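Local coordinates for protein pyruvate formate-lyase 2 (Archaeoglobus fulgidus, PDB 2F3O) that belongs to the glycyl radical enzymes and probably acts as a lyase, although its true reaction has not been established, at residues Met275-Gln280 against Ala418-Thr423; Val371-Gly376 against Ser714-Gly719. All coordinates share one frame; numbering follows the deposited sequence.

Contact 1 (275-280 with 418-423) is buried and largely polar, whereas contact 2 (371-376 with 714-719) lies at the surface and rests on apolar side chains, with a lysine and a glutamate on its exposed side. Their centres are about 17 Å apart. Strand 368-373 connects them: I373 faces helix 704-717 in contact 2, while the guanidinium of its neighbour R372 reaches into contact 1, where NH1 and NH2 probably bond the carbonyl oxygens of Y421 and L419. Contact 1 stays within the pyruvate formate lyase-like region and comes up against a second subunit; contact 2 joins that region to the C-terminal glycine-radical region of the chain.

Contact 1: Met275-Gln280 against Ala418-Thr423; sequences MGRIDQ and ALNYTT
R277 reaches across to N420 and sets the middle of its side chain against the carbonyl oxygen of Y421. Within the α/β fold of glycyl radical enzymes, the contact joins the inverse gamma turn centred on R277, which is also the N-cap residue of helix 278-281, to the short link from helix 415-419 into the antiparallel strand pair 421-424 and 428-431. The two polar side chains cross obliquely, with the guanidinium and amide planes 47° apart. NH1 of R277 lies 2.9 Å from OD1 of N420, but with an N-H...O angle of 118° this is a weak hydrogen bond. Each group has a firmer partner outside the pair: NH2 of R277 bonds the carbonyl of C340, and OD1 of N420 bonds the hydroxyl of Y343 of the second subunit, so the meeting point of the two side chains lies beside the subunit interface. The arginine chain bends at its third torsion (chi3 82°) and swings its flat end round to N420, while CD of R277 stays 3.4 Å from the carbonyl oxygen of Y421. That oxygen and the one of L419 are bonded by R372, so two guanidinium groups lie close together here, their like charges probably eased by the nearby carbonyl oxygens. On the glycine side, T422 directs its side chain at the backbone, bringing OG1 to 3.2 Å from CA of G276. The hydroxyl makes its hydrogen bond within its own strand, OG1 of T422 donating to the carbonyl oxygen of T423 over 3.1 Å. A water completes the junction: it accepts from N of G276 at 2.8 Å and donates to the same T423 oxygen, also at 2.8 Å.

Contact 2: Val371-Gly376 against Ser714-Gly719; sequences VRINKG and SSMELG
M716 extends from the last turns of helix 704-717 to the end of strand 368-373, where I373, N374 and K375 receive it. Its CB bond points toward the strand, and with CG anti to the backbone N (chi1 179°) and the next torsion also extended, the chain runs out from the helix as far as SD. CG of M716 is the first atom to meet the other side, lying 4.2 Å from CG of K375, whose side chain slides past in the opposite direction. SD comes next, 3.5 Å from the carbonyl oxygen of N374. At the third torsion (chi3 -57°) the chain bends and brings CE of M716 to 3.8 Å from CG1 of I373, with CB and CD1 of the isoleucine close by. Strand 368-373, helix 379-390 and strand 396-400 form a β-α-β crossover; L382 and L385 of that helix pack on I373, while F400 of the second strand packs on both I373 and M716. With an alanine here, CG, SD and CE would be gone, which would probably leave CG1 of I373 without its methyl partner and open a gap between helix and strand. Running back toward the helix, the extended K375 chain crosses E717 at about a right angle, and NZ of K375 forms a long salt bridge, 3.6 Å, to OE1 of E717. A water accepts from the same NZ and donates weakly to the backbone oxygen of E717, within the Schellman motif that ends the helix at G719. After the strand, an Asx turn redirects the backbone: OD1 of N374 takes the N-H of G376 on a lone pair, at 2.9 Å, while ND2 of N374 bonds D401.

Contact 1: Met275-Gln280 against Ala418-Thr423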
loop_
_atom_site.group_PDB
_atom_site.type_symbol
_atom_site.label_atom_id
_atom_site.label_comp_id
_atom_site.label_asym_id
_atom_site.label_seq_id
_atom_site.Cartn_x
_atom_site.Cartn_y
_atom_site.Cartn_z
ATOM N N MET A 275 17.083 30.149 -2.080
ATOM C CA MET A 275 17.359 30.107 -0.652
ATOM C C MET A 275 16.119 30.207 0.233
ATOM O O MET A 275 16.209 30.073 1.452
ATOM C CB MET A 275 18.374 31.178 -0.276
ATOM C CG MET A 275 19.797 30.820 -0.653
ATOM S SD MET A 275 20.869 32.278 -0.660
ATOM C CE MET A 275 20.985 32.584 -2.429
ATOM N N GLY A 276 14.968 30.449 -0.378
ATOM C CA GLY A 276 13.705 30.409 0.349
ATOM C C GLY A 276 13.405 31.612 1.199
ATOM O O GLY A 276 13.830 32.717 0.907
ATOM N N ARG A 277 12.672 31.402 2.275
ATOM C CA ARG A 277 12.327 32.515 3.153
ATOM C C ARG A 277 13.449 32.870 4.114
ATOM O O ARG A 277 13.324 32.706 5.330
ATOM C CB ARG A 277 11.051 32.225 3.913
ATOM C CG ARG A 277 9.882 32.005 3.012
ATOM C CD ARG A 277 8.638 31.810 3.825
ATOM N NE ARG A 277 8.090 33.089 4.234
ATOM C CZ ARG A 277 6.962 33.190 4.907
ATOM N NH1 ARG A 277 6.318 32.082 5.214
ATOM N NH2 ARG A 277 6.472 34.376 5.255
ATOM N N ILE A 278 14.512 33.407 3.525
ATOM C CA ILE A 278 15.758 33.749 4.180
ATOM C C ILE A 278 15.609 34.773 5.303
ATOM O O ILE A 278 16.349 34.724 6.278
ATOM C CB ILE A 278 16.780 34.207 3.119
ATOM C CG1 ILE A 278 18.209 34.136 3.637
ATOM C CG2 ILE A 278 16.435 35.582 2.588
ATOM C CD1 ILE A 278 19.247 34.187 2.539
ATOM N N ASP A 279 14.626 35.664 5.198
ATOM C CA ASP A 279 14.401 36.657 6.245
ATOM C C ASP A 279 13.735 36.043 7.471
ATOM O O ASP A 279 13.900 36.530 8.593
ATOM C CB ASP A 279 13.604 37.859 5.724
ATOM C CG ASP A 279 12.208 37.493 5.285
ATOM O OD1 ASP A 279 12.020 36.460 4.614
ATOM O OD2 ASP A 279 11.284 38.265 5.594
ATOM N N GLN A 280 13.006 34.956 7.255
ATOM C CA GLN A 280 12.308 34.299 8.334
ATOM C C GLN A 280 13.246 33.442 9.187
ATOM O O GLN A 280 13.118 33.384 10.415
ATOM C CB GLN A 280 11.185 33.450 7.754
ATOM C CG GLN A 280 10.259 34.235 6.910
ATOM C CD GLN A 280 9.591 35.352 7.683
ATOM O OE1 GLN A 280 9.074 35.144 8.786
ATOM N NE2 GLN A 280 9.584 36.548 7.103
ATOM N N ALA A 418 0.803 26.034 2.448
ATOM C CA ALA A 418 0.492 27.104 1.490
ATOM C C ALA A 418 0.793 28.492 2.047
ATOM O O ALA A 418 1.402 29.303 1.364
ATOM C CB ALA A 418 -0.959 27.028 1.029
ATOM N N LEU A 419 0.356 28.766 3.278
ATOM C CA LEU A 419 0.689 30.016 3.968
ATOM C C LEU A 419 2.198 30.232 4.044
ATOM O O LEU A 419 2.683 31.323 3.798
ATOM C CB LEU A 419 0.106 30.036 5.384
ATOM C CG LEU A 419 -1.253 30.672 5.726
ATOM C CD1 LEU A 419 -1.739 31.684 4.664
ATOM C CD2 LEU A 419 -2.312 29.628 5.983
ATOM N N ASN A 420 2.952 29.178 4.333
ATOM C CA ASN A 420 4.402 29.279 4.451
ATOM C C ASN A 420 5.118 29.016 3.115
ATOM O O ASN A 420 6.116 28.299 3.060
ATOM C CB ASN A 420 4.875 28.284 5.529
ATOM C CG ASN A 420 6.329 28.472 5.932
ATOM O OD1 ASN A 420 6.708 29.508 6.489
ATOM N ND2 ASN A 420 7.150 27.443 5.675
ATOM N N TYR A 421 4.610 29.576 2.027
ATOM C CA TYR A 421 5.178 29.209 0.755
ATOM C C TYR A 421 6.441 29.987 0.497
ATOM O O TYR A 421 6.704 30.995 1.142
ATOM C CB TYR A 421 4.200 29.380 -0.396
ATOM C CG TYR A 421 3.939 30.807 -0.834
ATOM C CD1 TYR A 421 4.617 31.382 -1.915
ATOM C CD2 TYR A 421 2.989 31.584 -0.181
ATOM C CE1 TYR A 421 4.354 32.685 -2.311
ATOM C CE2 TYR A 421 2.719 32.886 -0.571
ATOM C CZ TYR A 421 3.400 33.427 -1.624
ATOM O OH TYR A 421 3.092 34.713 -1.982
ATOM N N THR A 422 7.215 29.497 -0.459
ATOM C CA THR A 422 8.395 30.169 -0.924
ATOM C C THR A 422 8.306 30.351 -2.428
ATOM O O THR A 422 7.428 29.818 -3.097
ATOM C CB THR A 422 9.643 29.350 -0.628
ATOM O OG1 THR A 422 10.812 30.103 -1.000
ATOM C CG2 THR A 422 9.591 28.030 -1.395
ATOM N N THR A 423 9.230 31.133 -2.955
ATOM C CA THR A 423 9.328 31.282 -4.368
ATOM C C THR A 423 10.691 30.729 -4.813
ATOM O O THR A 423 11.588 30.549 -3.997
ATOM C CB THR A 423 9.165 32.765 -4.746
ATOM O OG1 THR A 423 10.276 33.489 -4.235
ATOM C CG2 THR A 423 7.901 33.376 -4.119
HETATM O O HOH W 1 13.747 31.638 -2.643
#

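Contact 2: Val371-Gly376 against Ser714-Gly719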
loop_
_atom_site.group_PDB
_atom_site.type_symbol
_atom_site.label_atom_id
_atom_site.label_comp_id
_atom_site.label_asym_id
_atom_site.label_seq_id
_atom_site.Cartn_x
_atom_site.Cartn_y
_atom_site.Cartn_z
ATOM N N VAL A 371 9.512 39.465 -3.171
ATOM C CA VAL A 371 8.905 40.045 -1.984
ATOM C C VAL A 371 7.447 39.636 -1.902
ATOM O O VAL A 371 6.647 39.981 -2.767
ATOM C CB VAL A 371 9.008 41.586 -1.966
ATOM C CG1 VAL A 371 8.717 42.111 -0.585
ATOM C CG2 VAL A 371 10.380 42.045 -2.403
ATOM N N ARG A 372 7.119 38.878 -0.863
ATOM C CA ARG A 372 5.743 38.543 -0.556
ATOM C C ARG A 372 5.070 39.701 0.193
ATOM O O ARG A 372 5.565 40.183 1.226
ATOM C CB ARG A 372 5.679 37.271 0.294
ATOM C CG ARG A 372 5.891 35.958 -0.442
ATOM C CD ARG A 372 5.791 34.763 0.528
ATOM N NE ARG A 372 4.599 34.832 1.370
ATOM C CZ ARG A 372 4.215 33.889 2.225
ATOM N NH1 ARG A 372 4.916 32.772 2.330
ATOM N NH2 ARG A 372 3.114 34.048 2.955
ATOM N N ILE A 373 3.949 40.165 -0.344
ATOM C CA ILE A 373 3.127 41.126 0.366
ATOM C C ILE A 373 1.690 40.660 0.384
ATOM O O ILE A 373 1.270 39.839 -0.449
ATOM C CB ILE A 373 3.171 42.512 -0.270
ATOM C CG1 ILE A 373 2.969 42.424 -1.763
ATOM C CG2 ILE A 373 4.500 43.196 -0.012
ATOM C CD1 ILE A 373 3.237 43.732 -2.420
ATOM N N ASN A 374 0.937 41.191 1.339
ATOM C CA ASN A 374 -0.463 40.827 1.516
ATOM C C ASN A 374 -1.221 41.987 2.119
ATOM O O ASN A 374 -0.658 43.062 2.327
ATOM C CB ASN A 374 -0.604 39.587 2.407
ATOM C CG ASN A 374 0.202 39.684 3.696
ATOM O OD1 ASN A 374 -0.104 40.476 4.576
ATOM N ND2 ASN A 374 1.220 38.861 3.814
ATOM N N LYS A 375 -2.484 41.761 2.451
ATOM C CA LYS A 375 -3.307 42.833 2.989
ATOM C C LYS A 375 -2.937 43.278 4.414
ATOM O O LYS A 375 -3.481 44.259 4.916
ATOM C CB LYS A 375 -4.796 42.488 2.866
ATOM C CG LYS A 375 -5.273 42.564 1.427
ATOM C CD LYS A 375 -6.784 42.710 1.312
ATOM C CE LYS A 375 -7.208 42.759 -0.159
ATOM N NZ LYS A 375 -8.639 42.363 -0.382
ATOM N N GLY A 376 -2.004 42.584 5.048
ATOM C CA GLY A 376 -1.613 42.937 6.390
ATOM C C GLY A 376 -0.167 43.368 6.497
ATOM O O GLY A 376 0.378 43.439 7.610
ATOM N N SER A 714 -3.173 48.627 -5.869
ATOM C CA SER A 714 -4.189 48.328 -6.860
ATOM C C SER A 714 -4.108 46.875 -7.306
ATOM O O SER A 714 -5.130 46.211 -7.402
ATOM C CB SER A 714 -4.064 49.250 -8.069
ATOM O OG SER A 714 -5.206 49.144 -8.888
ATOM N N SER A 715 -2.898 46.381 -7.562
ATOM C CA SER A 715 -2.700 44.983 -7.957
ATOM C C SER A 715 -3.018 43.993 -6.834
ATOM O O SER A 715 -3.328 42.826 -7.079
ATOM C CB SER A 715 -1.259 44.764 -8.410
ATOM O OG SER A 715 -0.878 45.715 -9.387
ATOM N N MET A 716 -2.925 44.467 -5.601
ATOM C CA MET A 716 -3.292 43.670 -4.457
ATOM C C MET A 716 -4.802 43.590 -4.340
ATOM O O MET A 716 -5.359 42.499 -4.181
ATOM C CB MET A 716 -2.707 44.277 -3.196
ATOM C CG MET A 716 -3.048 43.520 -1.954
ATOM S SD MET A 716 -2.115 44.199 -0.593
ATOM C CE MET A 716 -0.460 43.995 -1.222
ATOM N N GLU A 717 -5.453 44.750 -4.434
ATOM C CA GLU A 717 -6.906 44.854 -4.316
ATOM C C GLU A 717 -7.645 44.112 -5.431
ATOM O O GLU A 717 -8.657 43.470 -5.194
ATOM C CB GLU A 717 -7.331 46.320 -4.281
ATOM C CG GLU A 717 -8.734 46.543 -3.728
ATOM C CD GLU A 717 -8.925 45.978 -2.307
ATOM O OE1 GLU A 717 -9.945 45.277 -2.076
ATOM O OE2 GLU A 717 -8.062 46.233 -1.423
ATOM N N LEU A 718 -7.104 44.174 -6.641
ATOM C CA LEU A 718 -7.713 43.512 -7.803
ATOM C C LEU A 718 -7.330 42.045 -7.929
ATOM O O LEU A 718 -7.819 41.358 -8.820
ATOM C CB LEU A 718 -7.349 44.234 -9.107
ATOM C CG LEU A 718 -7.909 45.645 -9.310
ATOM C CD1 LEU A 718 -7.094 46.394 -10.370
ATOM C CD2 LEU A 718 -9.414 45.602 -9.637
ATOM N N GLY A 719 -6.439 41.586 -7.054
ATOM C CA GLY A 719 -6.088 40.179 -6.968
ATOM C C GLY A 719 -5.256 39.637 -8.107
ATOM O O GLY A 719 -5.685 38.761 -8.856
HETATM O O HOH W 2 -8.297 40.957 -2.824
#